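Local coordinates for RagB/SusD domain protein (Flavobacterium johnsoniae, PDB 5J90) that binds chitin as a SusD-like protein, probably supporting chitin capture at the cell surface in a Flavobacterium polysaccharide utilization pathway, at residues S57-G62 with L263-S268; I274-G277 with R282-S285; Q313-I318 with A385-P390; Q423-G428 with P445-V450. All coordinates share one frame; numbering follows the deposited sequence.

Contact 1: residues S57-G62 with L263-S268; sequences SDIWSG and LDIRMS
The flat carbonyl of G62 is met by the hydroxyl of S268 from above its plane, not in it: S268 OG donates to G62 O at 2.6 Å, S268 OG standing 42° out of the G62 carbonyl plane, with a C=O...O angle of 136°. The second flat group, the guanidinium of R266, has L263 CA over one face, near the rim, while at its edge R266 NE donates to I265 O almost in the guanidinium plane, 2.8 Å away. A second, apolar contact joins the two segments: I59 CD1 and I265 CD1 are 3.9 Å apart, the ethyl ends lying alongside each other and running opposite ways. CG1 of I265 stands anti to its backbone N (chi1 -159°), which carries CD1 out to I59. G62, the first residue past helix 57-60 to leave helical angles, has positive phi, and the chain goes on to strand 64-65, the antiparallel partner of 266-267. S268 is the N-cap of helix 269-277, its OG also bonded to the backbone N of M271. One buried hydroxyl therefore serves two backbone groups, linking the carbonyl of the turn after helix 57-60 to the N-terminal end of helix 269-277.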
loop_
_atom_site.group_PDB
_atom_site.type_symbol
_atom_site.label_atom_id
_atom_site.label_comp_id
_atom_site.label_asym_id
_atom_site.label_seq_id
_atom_site.Cartn_x
_atom_site.Cartn_y
_atom_site.Cartn_z
ATOM N N SER A 57 -5.490 -19.633 6.990
ATOM C CA SER A 57 -6.219 -18.618 7.734
ATOM C C SER A 57 -6.879 -19.093 9.041
ATOM O O SER A 57 -7.045 -18.295 9.968
ATOM C CB SER A 57 -7.224 -17.909 6.838
ATOM O OG SER A 57 -8.157 -18.810 6.279
ATOM N N ASP A 58 -7.235 -20.379 9.149
ATOM C CA ASP A 58 -7.793 -20.862 10.424
ATOM C C ASP A 58 -6.796 -20.692 11.564
ATOM O O ASP A 58 -7.186 -20.576 12.726
ATOM C CB ASP A 58 -8.199 -22.336 10.343
ATOM C CG ASP A 58 -9.545 -22.548 9.668
ATOM O OD1 ASP A 58 -10.275 -21.559 9.413
ATOM O OD2 ASP A 58 -9.873 -23.725 9.383
ATOM N N ILE A 59 -5.511 -20.677 11.222
ATOM C CA ILE A 59 -4.445 -20.529 12.205
ATOM C C ILE A 59 -3.949 -19.076 12.287
ATOM O O ILE A 59 -3.817 -18.526 13.375
ATOM C CB ILE A 59 -3.295 -21.512 11.907
ATOM C CG1 ILE A 59 -3.814 -22.955 12.040
ATOM C CG2 ILE A 59 -2.117 -21.248 12.831
ATOM C CD1 ILE A 59 -2.769 -24.019 11.765
ATOM N N TRP A 60 -3.691 -18.444 11.146
ATOM C CA TRP A 60 -3.200 -17.066 11.150
ATOM C C TRP A 60 -4.191 -16.106 11.814
ATOM O O TRP A 60 -3.786 -15.111 12.418
ATOM C CB TRP A 60 -2.888 -16.611 9.729
ATOM C CG TRP A 60 -1.803 -17.415 9.037
ATOM C CD1 TRP A 60 -0.745 -18.062 9.622
ATOM C CD2 TRP A 60 -1.688 -17.649 7.630
ATOM N NE1 TRP A 60 0.019 -18.682 8.660
ATOM C CE2 TRP A 60 -0.543 -18.449 7.431
ATOM C CE3 TRP A 60 -2.442 -17.259 6.518
ATOM C CZ2 TRP A 60 -0.129 -18.854 6.159
ATOM C CZ3 TRP A 60 -2.032 -17.667 5.257
ATOM C CH2 TRP A 60 -0.888 -18.457 5.090
ATOM N N SER A 61 -5.485 -16.408 11.701
ATOM C CA SER A 61 -6.549 -15.597 12.300
ATOM C C SER A 61 -6.505 -15.581 13.821
ATOM O O SER A 61 -7.175 -14.766 14.446
ATOM C CB SER A 61 -7.912 -16.157 11.896
ATOM O OG SER A 61 -8.070 -17.480 12.415
ATOM N N GLY A 62 -5.778 -16.523 14.415
ATOM C CA GLY A 62 -5.830 -16.712 15.853
ATOM C C GLY A 62 -6.945 -17.615 16.353
ATOM O O GLY A 62 -7.115 -17.765 17.567
ATOM N N LEU A 263 -6.619 -35.240 15.545
ATOM C CA LEU A 263 -5.945 -34.398 16.534
ATOM C C LEU A 263 -4.931 -33.449 15.884
ATOM O O LEU A 263 -3.895 -33.137 16.471
ATOM C CB LEU A 263 -5.251 -35.257 17.596
ATOM C CG LEU A 263 -6.108 -36.304 18.317
ATOM C CD1 LEU A 263 -5.257 -37.052 19.342
ATOM C CD2 LEU A 263 -7.328 -35.682 18.983
ATOM N N ASP A 264 -5.242 -32.986 14.674
ATOM C CA ASP A 264 -4.323 -32.131 13.925
ATOM C C ASP A 264 -4.612 -30.640 14.105
ATOM O O ASP A 264 -3.871 -29.789 13.599
ATOM C CB ASP A 264 -4.367 -32.469 12.440
ATOM C CG ASP A 264 -3.326 -33.491 12.034
ATOM O OD1 ASP A 264 -2.411 -33.797 12.841
ATOM O OD2 ASP A 264 -3.424 -33.969 10.886
ATOM N N ILE A 265 -5.690 -30.321 14.803
ATOM C CA ILE A 265 -6.006 -28.921 15.101
ATOM C C ILE A 265 -6.653 -28.842 16.480
ATOM O O ILE A 265 -7.405 -29.752 16.887
ATOM C CB ILE A 265 -6.878 -28.258 13.985
ATOM C CG1 ILE A 265 -6.775 -26.721 14.028
ATOM C CG2 ILE A 265 -8.331 -28.705 14.053
ATOM C CD1 ILE A 265 -5.435 -26.199 13.536
ATOM N N ARG A 266 -6.334 -27.769 17.200
ATOM C CA ARG A 266 -6.783 -27.568 18.574
ATOM C C ARG A 266 -7.216 -26.118 18.786
ATOM O O ARG A 266 -6.971 -25.248 17.936
ATOM C CB ARG A 266 -5.642 -27.867 19.560
ATOM C CG ARG A 266 -5.006 -29.263 19.485
ATOM C CD ARG A 266 -5.799 -30.334 20.237
ATOM N NE ARG A 266 -6.906 -30.840 19.443
ATOM C CZ ARG A 266 -7.685 -31.864 19.786
ATOM N NH1 ARG A 266 -7.474 -32.520 20.926
ATOM N NH2 ARG A 266 -8.669 -32.238 18.987
ATOM N N MET A 267 -7.861 -25.853 19.917
ATOM C CA MET A 267 -8.052 -24.493 20.399
ATOM C C MET A 267 -6.722 -23.737 20.368
ATOM O O MET A 267 -5.667 -24.311 20.651
ATOM C CB MET A 267 -8.566 -24.551 21.836
ATOM C CG MET A 267 -8.884 -23.204 22.462
ATOM S SD MET A 267 -9.315 -23.453 24.200
ATOM C CE MET A 267 -10.081 -21.880 24.579
ATOM N N SER A 268 -6.762 -22.452 20.017
ATOM C CA SER A 268 -5.550 -21.632 19.989
ATOM C C SER A 268 -5.287 -20.912 21.308
ATOM O O SER A 268 -6.189 -20.726 22.125
ATOM C CB SER A 268 -5.671 -20.564 18.903
ATOM O OG SER A 268 -6.650 -19.622 19.294
#

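Contact 2: residues I274-G277 with R282-S285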
loop_
_atom_site.group_PDB
_atom_site.type_symbol
_atom_site.label_atom_id
_atom_site.label_comp_id
_atom_site.label_asym_id
_atom_site.label_seq_id
_atom_site.Cartn_x
_atom_site.Cartn_y
_atom_site.Cartn_z
ATOM N N ILE A 274 -8.399 -14.688 25.157
ATOM C CA ILE A 274 -9.526 -13.782 24.998
ATOM C C ILE A 274 -10.813 -14.331 25.613
ATOM O O ILE A 274 -11.485 -13.636 26.374
ATOM C CB ILE A 274 -9.703 -13.397 23.515
ATOM C CG1 ILE A 274 -8.497 -12.560 23.073
ATOM C CG2 ILE A 274 -11.006 -12.638 23.305
ATOM C CD1 ILE A 274 -8.464 -12.223 21.580
ATOM N N MET A 275 -11.162 -15.571 25.294
ATOM C CA MET A 275 -12.430 -16.111 25.781
ATOM C C MET A 275 -12.411 -16.442 27.284
ATOM O O MET A 275 -13.405 -16.210 27.976
ATOM C CB MET A 275 -12.919 -17.279 24.911
ATOM C CG MET A 275 -13.211 -16.834 23.464
ATOM S SD MET A 275 -14.169 -18.002 22.474
ATOM C CE MET A 275 -15.787 -17.803 23.220
ATOM N N LYS A 276 -11.287 -16.945 27.792
ATOM C CA LYS A 276 -11.159 -17.142 29.241
ATOM C C LYS A 276 -11.154 -15.807 29.975
ATOM O O LYS A 276 -11.761 -15.675 31.039
ATOM C CB LYS A 276 -9.882 -17.900 29.590
ATOM C CG LYS A 276 -9.975 -19.403 29.507
ATOM C CD LYS A 276 -8.761 -19.998 30.206
ATOM C CE LYS A 276 -8.907 -21.478 30.483
ATOM N NZ LYS A 276 -7.595 -22.052 30.898
ATOM N N GLY A 277 -10.459 -14.816 29.422
ATOM C CA GLY A 277 -10.391 -13.507 30.054
ATOM C C GLY A 277 -11.773 -12.930 30.281
ATOM O O GLY A 277 -12.073 -12.377 31.345
ATOM N N ARG A 282 -19.696 -18.644 25.363
ATOM C CA ARG A 282 -19.624 -19.292 24.055
ATOM C C ARG A 282 -18.481 -20.299 23.979
ATOM O O ARG A 282 -18.439 -21.125 23.069
ATOM C CB ARG A 282 -19.501 -18.245 22.937
ATOM C CG ARG A 282 -20.781 -17.446 22.741
ATOM C CD ARG A 282 -20.572 -16.241 21.813
ATOM N NE ARG A 282 -19.771 -15.202 22.458
ATOM C CZ ARG A 282 -19.598 -13.979 21.962
ATOM N NH1 ARG A 282 -20.173 -13.644 20.811
ATOM N NH2 ARG A 282 -18.862 -13.099 22.620
ATOM N N ILE A 283 -17.573 -20.252 24.950
ATOM C CA ILE A 283 -16.398 -21.111 24.934
ATOM C C ILE A 283 -16.786 -22.592 24.943
ATOM O O ILE A 283 -16.091 -23.419 24.362
ATOM C CB ILE A 283 -15.457 -20.788 26.117
ATOM C CG1 ILE A 283 -14.028 -21.248 25.836
ATOM C CG2 ILE A 283 -15.985 -21.392 27.416
ATOM C CD1 ILE A 283 -13.037 -20.748 26.872
ATOM N N ALA A 284 -17.916 -22.904 25.574
ATOM C CA ALA A 284 -18.308 -24.295 25.795
ATOM C C ALA A 284 -18.735 -25.002 24.513
ATOM O O ALA A 284 -18.518 -26.201 24.367
ATOM C CB ALA A 284 -19.407 -24.375 26.842
ATOM N N SER A 285 -19.342 -24.274 23.584
ATOM C CA SER A 285 -19.707 -24.890 22.316
ATOM C C SER A 285 -18.602 -24.720 21.273
ATOM O O SER A 285 -18.519 -25.505 20.335
ATOM C CB SER A 285 -21.041 -24.366 21.789
ATOM O OG SER A 285 -20.987 -22.977 21.504
#
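M275 and I283 bring their CA atoms to 6.4 Å, the closest pair of CA atoms between the last turns of helix 269-277, which widen to a pi-type turn at 274-276, and the start of helix 283-286. The thioether of M275 reaches across this gap. Its chain bends at the last torsion (chi3 73°), which turns the methyl onto the R282-I283 peptide: M275 CE lies 3.5 Å from I283 N and 3.8 Å from R282 C, and also 3.8 Å from R282 CB. In return, I283 brings its long branch to the base of M275. CG1 is anti to the backbone N (chi1 -158°), and I283 CD1 comes to 4.0 Å from M275 CB and 4.3 Å from K276 CG. The two side chains thus interlock, through van der Waals contact of a methyl with the R282-I283 peptide and of apolar carbons with each other. Polar ends turn elsewhere: R282 makes a salt bridge to D280 and hydrogen-bonds S364 and Q423, and K276 pairs with E272 one turn earlier on its own helix. M275 and R282 also both touch I426 of helix 413-428, which adds a third element to the packing. This is a local contact between consecutive helices, the second a single short turn, folded together over the brief link between them, within the largely alpha-helical SusD fold.

Contact 3: residues Q313-I318 with A385-P390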
loop_
_atom_site.group_PDB
_atom_site.type_symbol
_atom_site.label_atom_id
_atom_site.label_comp_id
_atom_site.label_asym_id
_atom_site.label_seq_id
_atom_site.Cartn_x
_atom_site.Cartn_y
_atom_site.Cartn_z
ATOM N N GLN A 313 -1.249 -32.487 21.650
ATOM C CA GLN A 313 -2.426 -33.069 21.003
ATOM C C GLN A 313 -3.611 -33.233 21.947
ATOM O O GLN A 313 -4.753 -33.341 21.499
ATOM C CB GLN A 313 -2.098 -34.413 20.357
ATOM C CG GLN A 313 -1.976 -35.551 21.356
ATOM C CD GLN A 313 -1.433 -36.807 20.721
ATOM O OE1 GLN A 313 -1.055 -36.810 19.551
ATOM N NE2 GLN A 313 -1.386 -37.889 21.492
ATOM N N ASP A 314 -3.338 -33.278 23.249
ATOM C CA ASP A 314 -4.392 -33.462 24.234
ATOM C C ASP A 314 -4.840 -32.162 24.895
ATOM O O ASP A 314 -5.555 -32.175 25.897
ATOM C CB ASP A 314 -3.994 -34.522 25.274
ATOM C CG ASP A 314 -4.032 -35.930 24.706
ATOM O OD1 ASP A 314 -4.813 -36.178 23.760
ATOM O OD2 ASP A 314 -3.281 -36.796 25.212
ATOM N N PHE A 315 -4.446 -31.032 24.307
ATOM C CA PHE A 315 -5.063 -29.748 24.652
ATOM C C PHE A 315 -6.508 -29.728 24.117
ATOM O O PHE A 315 -6.968 -30.711 23.526
ATOM C CB PHE A 315 -4.239 -28.591 24.062
ATOM C CG PHE A 315 -3.018 -28.218 24.881
ATOM C CD1 PHE A 315 -2.101 -29.183 25.282
ATOM C CD2 PHE A 315 -2.784 -26.897 25.236
ATOM C CE1 PHE A 315 -0.986 -28.836 26.026
ATOM C CE2 PHE A 315 -1.668 -26.543 25.985
ATOM C CZ PHE A 315 -0.765 -27.518 26.375
ATOM N N SER A 316 -7.229 -28.625 24.301
ATOM C CA SER A 316 -8.643 -28.583 23.919
ATOM C C SER A 316 -8.900 -28.766 22.425
ATOM O O SER A 316 -8.244 -28.144 21.586
ATOM C CB SER A 316 -9.306 -27.282 24.385
ATOM O OG SER A 316 -9.546 -27.283 25.785
ATOM N N GLY A 317 -9.870 -29.609 22.090
ATOM C CA GLY A 317 -10.268 -29.787 20.709
ATOM C C GLY A 317 -11.309 -28.761 20.287
ATOM O O GLY A 317 -11.845 -28.020 21.112
ATOM N N ILE A 318 -11.590 -28.717 18.988
ATOM C CA ILE A 318 -12.663 -27.878 18.472
ATOM C C ILE A 318 -13.980 -28.542 18.861
ATOM O O ILE A 318 -14.114 -29.768 18.793
ATOM C CB ILE A 318 -12.562 -27.697 16.942
ATOM C CG1 ILE A 318 -11.129 -27.316 16.531
ATOM C CG2 ILE A 318 -13.577 -26.662 16.468
ATOM C CD1 ILE A 318 -10.566 -26.101 17.258
ATOM N N ALA A 385 -6.692 -12.816 29.290
ATOM C CA ALA A 385 -5.905 -13.514 30.309
ATOM C C ALA A 385 -4.496 -13.865 29.836
ATOM O O ALA A 385 -4.249 -14.068 28.646
ATOM C CB ALA A 385 -6.624 -14.782 30.741
ATOM N N ALA A 386 -3.564 -13.963 30.778
ATOM C CA ALA A 386 -2.231 -14.442 30.453
ATOM C C ALA A 386 -2.316 -15.866 29.926
ATOM O O ALA A 386 -3.193 -16.642 30.327
ATOM C CB ALA A 386 -1.318 -14.376 31.676
ATOM N N TYR A 387 -1.405 -16.201 29.017
ATOM C CA TYR A 387 -1.365 -17.527 28.428
ATOM C C TYR A 387 -0.198 -18.355 28.977
ATOM O O TYR A 387 0.948 -17.902 28.983
ATOM C CB TYR A 387 -1.288 -17.480 26.888
ATOM C CG TYR A 387 -1.094 -18.874 26.361
ATOM C CD1 TYR A 387 -2.149 -19.781 26.362
ATOM C CD2 TYR A 387 0.155 -19.323 25.947
ATOM C CE1 TYR A 387 -1.978 -21.080 25.938
ATOM C CE2 TYR A 387 0.336 -20.629 25.516
ATOM C CZ TYR A 387 -0.739 -21.501 25.517
ATOM O OH TYR A 387 -0.585 -22.799 25.098
ATOM N N VAL A 388 -0.503 -19.577 29.408
ATOM C CA VAL A 388 0.505 -20.500 29.917
ATOM C C VAL A 388 0.445 -21.850 29.209
ATOM O O VAL A 388 -0.621 -22.450 29.078
ATOM C CB VAL A 388 0.322 -20.737 31.435
ATOM C CG1 VAL A 388 1.270 -21.829 31.934
ATOM C CG2 VAL A 388 0.529 -19.450 32.207
ATOM N N ASP A 389 1.605 -22.308 28.751
ATOM C CA ASP A 389 1.790 -23.667 28.254
ATOM C C ASP A 389 2.516 -24.403 29.381
ATOM O O ASP A 389 3.736 -24.297 29.497
ATOM C CB ASP A 389 2.650 -23.645 26.984
ATOM C CG ASP A 389 2.756 -25.002 26.314
ATOM O OD1 ASP A 389 2.417 -26.017 26.957
ATOM O OD2 ASP A 389 3.196 -25.059 25.143
ATOM N N PRO A 390 1.763 -25.140 30.218
ATOM C CA PRO A 390 2.275 -25.631 31.509
ATOM C C PRO A 390 3.641 -26.322 31.444
ATOM O O PRO A 390 4.526 -25.980 32.233
ATOM C CB PRO A 390 1.186 -26.606 31.960
ATOM C CG PRO A 390 -0.065 -26.066 31.342
ATOM C CD PRO A 390 0.372 -25.570 29.985
#
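F315 points the edge of its ring at the carboxylate of D389: F315 CZ is 3.6 Å from D389 OD1, and this oxygen lies near the ring plane. The ring and carboxylate planes stand 80° apart, so the two flat groups meet at nearly a right angle instead of stacking. An approach by an anionic oxygen to the rim of a phenyl ring, where the C-H groups carry partial positive charge, is consistent with a weak electrostatic attraction. Two further groups touch the ring obliquely. The hydroxyl of Y387 comes to 4.0 Å from F315 CE2, and P390 CD packs 4.3 Å from F315 CZ. D389 is placed by its first torsion, CG anti to the backbone N (chi1 -173°), which swings the carboxylate from the chain toward F315. Its other oxygen is the one with the polar partners: D389 OD2 accepts hydrogen bonds from H312 NE2 and N395 ND2, which would fix the rotation of the carboxylate and hold OD1 at the ring. H312 also meets the F315 ring, its plane inclined by about 50°. The hydroxyl of Y387 is bonded to the carbonyl O of G299, so that tyrosine too is held at its end. Both segments are irregular. Residues 313-318 run between helix 283-286 and strand 326-328, S316 sharing backbone bonds with M267 of strand 266-267 and with K298, while 385-390 runs alongside helix 269-277, where Y387 touches A269 and E272 and A385 bonds to S273.

Contact 4: residues Q423-G428 with P445-V450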
loop_
_atom_site.group_PDB
_atom_site.type_symbol
_atom_site.label_atom_id
_atom_site.label_comp_id
_atom_site.label_asym_id
_atom_site.label_seq_id
_atom_site.Cartn_x
_atom_site.Cartn_y
_atom_site.Cartn_z
ATOM N N GLN A 423 -15.258 -8.450 19.319
ATOM C CA GLN A 423 -16.536 -9.154 19.402
ATOM C C GLN A 423 -16.909 -9.803 18.070
ATOM O O GLN A 423 -17.477 -10.898 18.029
ATOM C CB GLN A 423 -17.622 -8.219 19.929
ATOM C CG GLN A 423 -17.447 -7.941 21.422
ATOM C CD GLN A 423 -17.491 -9.214 22.260
ATOM O OE1 GLN A 423 -18.304 -10.109 22.014
ATOM N NE2 GLN A 423 -16.610 -9.299 23.258
ATOM N N LYS A 424 -16.553 -9.140 16.977
ATOM C CA LYS A 424 -16.766 -9.682 15.643
ATOM C C LYS A 424 -15.955 -10.972 15.462
ATOM O O LYS A 424 -16.459 -11.991 14.961
ATOM C CB LYS A 424 -16.323 -8.617 14.640
ATOM C CG LYS A 424 -16.731 -8.843 13.215
ATOM C CD LYS A 424 -16.259 -7.628 12.404
ATOM C CE LYS A 424 -16.621 -7.745 10.953
ATOM N NZ LYS A 424 -15.812 -6.758 10.177
ATOM N N TRP A 425 -14.703 -10.923 15.896
ATOM C CA TRP A 425 -13.796 -12.060 15.834
ATOM C C TRP A 425 -14.353 -13.245 16.642
ATOM O O TRP A 425 -14.385 -14.373 16.149
ATOM C CB TRP A 425 -12.431 -11.595 16.338
ATOM C CG TRP A 425 -11.282 -12.579 16.375
ATOM C CD1 TRP A 425 -10.374 -12.824 15.380
ATOM C CD2 TRP A 425 -10.846 -13.346 17.508
ATOM N NE1 TRP A 425 -9.429 -13.723 15.809
ATOM C CE2 TRP A 425 -9.699 -14.068 17.112
ATOM C CE3 TRP A 425 -11.329 -13.510 18.814
ATOM C CZ2 TRP A 425 -9.015 -14.924 17.974
ATOM C CZ3 TRP A 425 -10.653 -14.374 19.668
ATOM C CH2 TRP A 425 -9.510 -15.069 19.245
ATOM N N ILE A 426 -14.824 -12.994 17.861
ATOM C CA ILE A 426 -15.400 -14.091 18.643
ATOM C C ILE A 426 -16.625 -14.679 17.932
ATOM O O ILE A 426 -16.761 -15.900 17.828
ATOM C CB ILE A 426 -15.779 -13.671 20.088
ATOM C CG1 ILE A 426 -14.542 -13.218 20.862
ATOM C CG2 ILE A 426 -16.459 -14.842 20.824
ATOM C CD1 ILE A 426 -14.861 -12.528 22.199
ATOM N N ALA A 427 -17.513 -13.815 17.447
ATOM C CA ALA A 427 -18.754 -14.259 16.823
ATOM C C ALA A 427 -18.544 -15.094 15.558
ATOM O O ALA A 427 -19.361 -15.964 15.246
ATOM C CB ALA A 427 -19.662 -13.059 16.530
ATOM N N GLY A 428 -17.459 -14.826 14.822
ATOM C CA GLY A 428 -17.255 -15.460 13.529
ATOM C C GLY A 428 -16.588 -16.823 13.571
ATOM O O GLY A 428 -16.466 -17.461 12.532
ATOM N N PRO A 445 -8.486 -8.514 16.608
ATOM C CA PRO A 445 -7.956 -8.250 17.947
ATOM C C PRO A 445 -6.442 -8.420 17.942
ATOM O O PRO A 445 -5.881 -8.973 16.988
ATOM C CB PRO A 445 -8.593 -9.363 18.784
ATOM C CG PRO A 445 -8.707 -10.518 17.818
ATOM C CD PRO A 445 -9.097 -9.853 16.509
ATOM N N LYS A 446 -5.773 -7.926 18.979
ATOM C CA LYS A 446 -4.345 -8.168 19.132
ATOM C C LYS A 446 -4.116 -9.671 19.307
ATOM O O LYS A 446 -4.830 -10.328 20.068
ATOM C CB LYS A 446 -3.784 -7.408 20.343
ATOM C CG LYS A 446 -4.095 -5.910 20.366
ATOM C CD LYS A 446 -3.558 -5.181 19.147
ATOM C CE LYS A 446 -2.041 -5.143 19.135
ATOM N NZ LYS A 446 -1.524 -4.183 18.111
ATOM N N LEU A 447 -3.124 -10.201 18.595
ATOM C CA LEU A 447 -2.796 -11.628 18.615
ATOM C C LEU A 447 -1.362 -11.867 19.080
ATOM O O LEU A 447 -0.486 -11.023 18.901
ATOM C CB LEU A 447 -2.979 -12.234 17.215
ATOM C CG LEU A 447 -4.369 -12.133 16.579
ATOM C CD1 LEU A 447 -4.352 -12.691 15.157
ATOM C CD2 LEU A 447 -5.429 -12.840 17.426
ATOM N N PHE A 448 -1.104 -13.035 19.659
ATOM C CA PHE A 448 0.261 -13.366 20.066
ATOM C C PHE A 448 1.160 -13.553 18.846
ATOM O O PHE A 448 0.833 -14.324 17.943
ATOM C CB PHE A 448 0.288 -14.653 20.901
ATOM C CG PHE A 448 -0.487 -14.571 22.191
ATOM C CD1 PHE A 448 -0.290 -13.520 23.076
ATOM C CD2 PHE A 448 -1.399 -15.557 22.524
ATOM C CE1 PHE A 448 -0.993 -13.454 24.267
ATOM C CE2 PHE A 448 -2.110 -15.495 23.712
ATOM C CZ PHE A 448 -1.905 -14.447 24.582
ATOM N N PRO A 449 2.315 -12.873 18.821
ATOM C CA PRO A 449 3.251 -13.050 17.704
ATOM C C PRO A 449 3.884 -14.441 17.699
ATOM O O PRO A 449 4.019 -15.074 18.750
ATOM C CB PRO A 449 4.316 -11.980 17.964
ATOM C CG PRO A 449 4.235 -11.714 19.444
ATOM C CD PRO A 449 2.764 -11.830 19.760
ATOM N N VAL A 450 4.272 -14.930 16.529
ATOM C CA VAL A 450 4.958 -16.218 16.464
ATOM C C VAL A 450 6.310 -16.128 17.170
ATOM O O VAL A 450 6.887 -15.047 17.295
ATOM C CB VAL A 450 5.149 -16.733 15.009
ATOM C CG1 VAL A 450 3.797 -16.941 14.334
ATOM C CG2 VAL A 450 6.047 -15.793 14.192
#
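P445 sits over one face of the W425 indole, its CG 3.5 Å from the centroid of the five-membered ring and only 8° off the ring normal, a clear CH-pi contact. P445 CD comes down beside it, 3.4 Å from W425 CD1, so two carbons of the pyrrolidine ring press on the same part of the indole. The two side chains run at about a right angle to each other. W425 is set up for this by its torsions: CG is anti to the backbone N (chi1 -180°) and chi2 is 90°, which extends the ring away from helix 413-428 and presents a face to the proline. A cis peptide bond precedes P445, in the irregular chain that follows helix 432-442. The contact thus folds this chain back onto the earlier of two consecutive helices, with the tryptophan ring of helix 413-428 covered by the proline of the returning chain, in the buried part of the SusD-like fold. L447 reaches the six-membered part of the indole from an oblique direction, its CD2 4.2 Å from W425 CZ2. The indole N-H is occupied elsewhere: W425 NE1 donates to the carbonyl O of S61, which would help hold chi2. M271 and I274 of helix 269-277 also touch the indole, as does the ring of Y63, whose hydroxyl also bonds to W425 O.

From the N terminus, 57-62 pairs with 263-268 across 200 residues, and contact 1 is complete before contact 2 opens. Contact 2 closes the short link from helix 269-277 to 283-286; contact 3 joins the loop at 313-318 to 385-390; contact 4 brings 445-450 back to helix 413-428. All four are in series, none nested or crossed. Space unites them: I283 packs on M267 between contacts 1 and 2, G277 on A385 between contacts 2 and 3, and Y387 on F448 between contacts 3 and 4, while L447 of contact 4 lies against the carbonyl of S61 in contact 1. Helix 269-277, capped by S268, runs beside contacts 3 and 4.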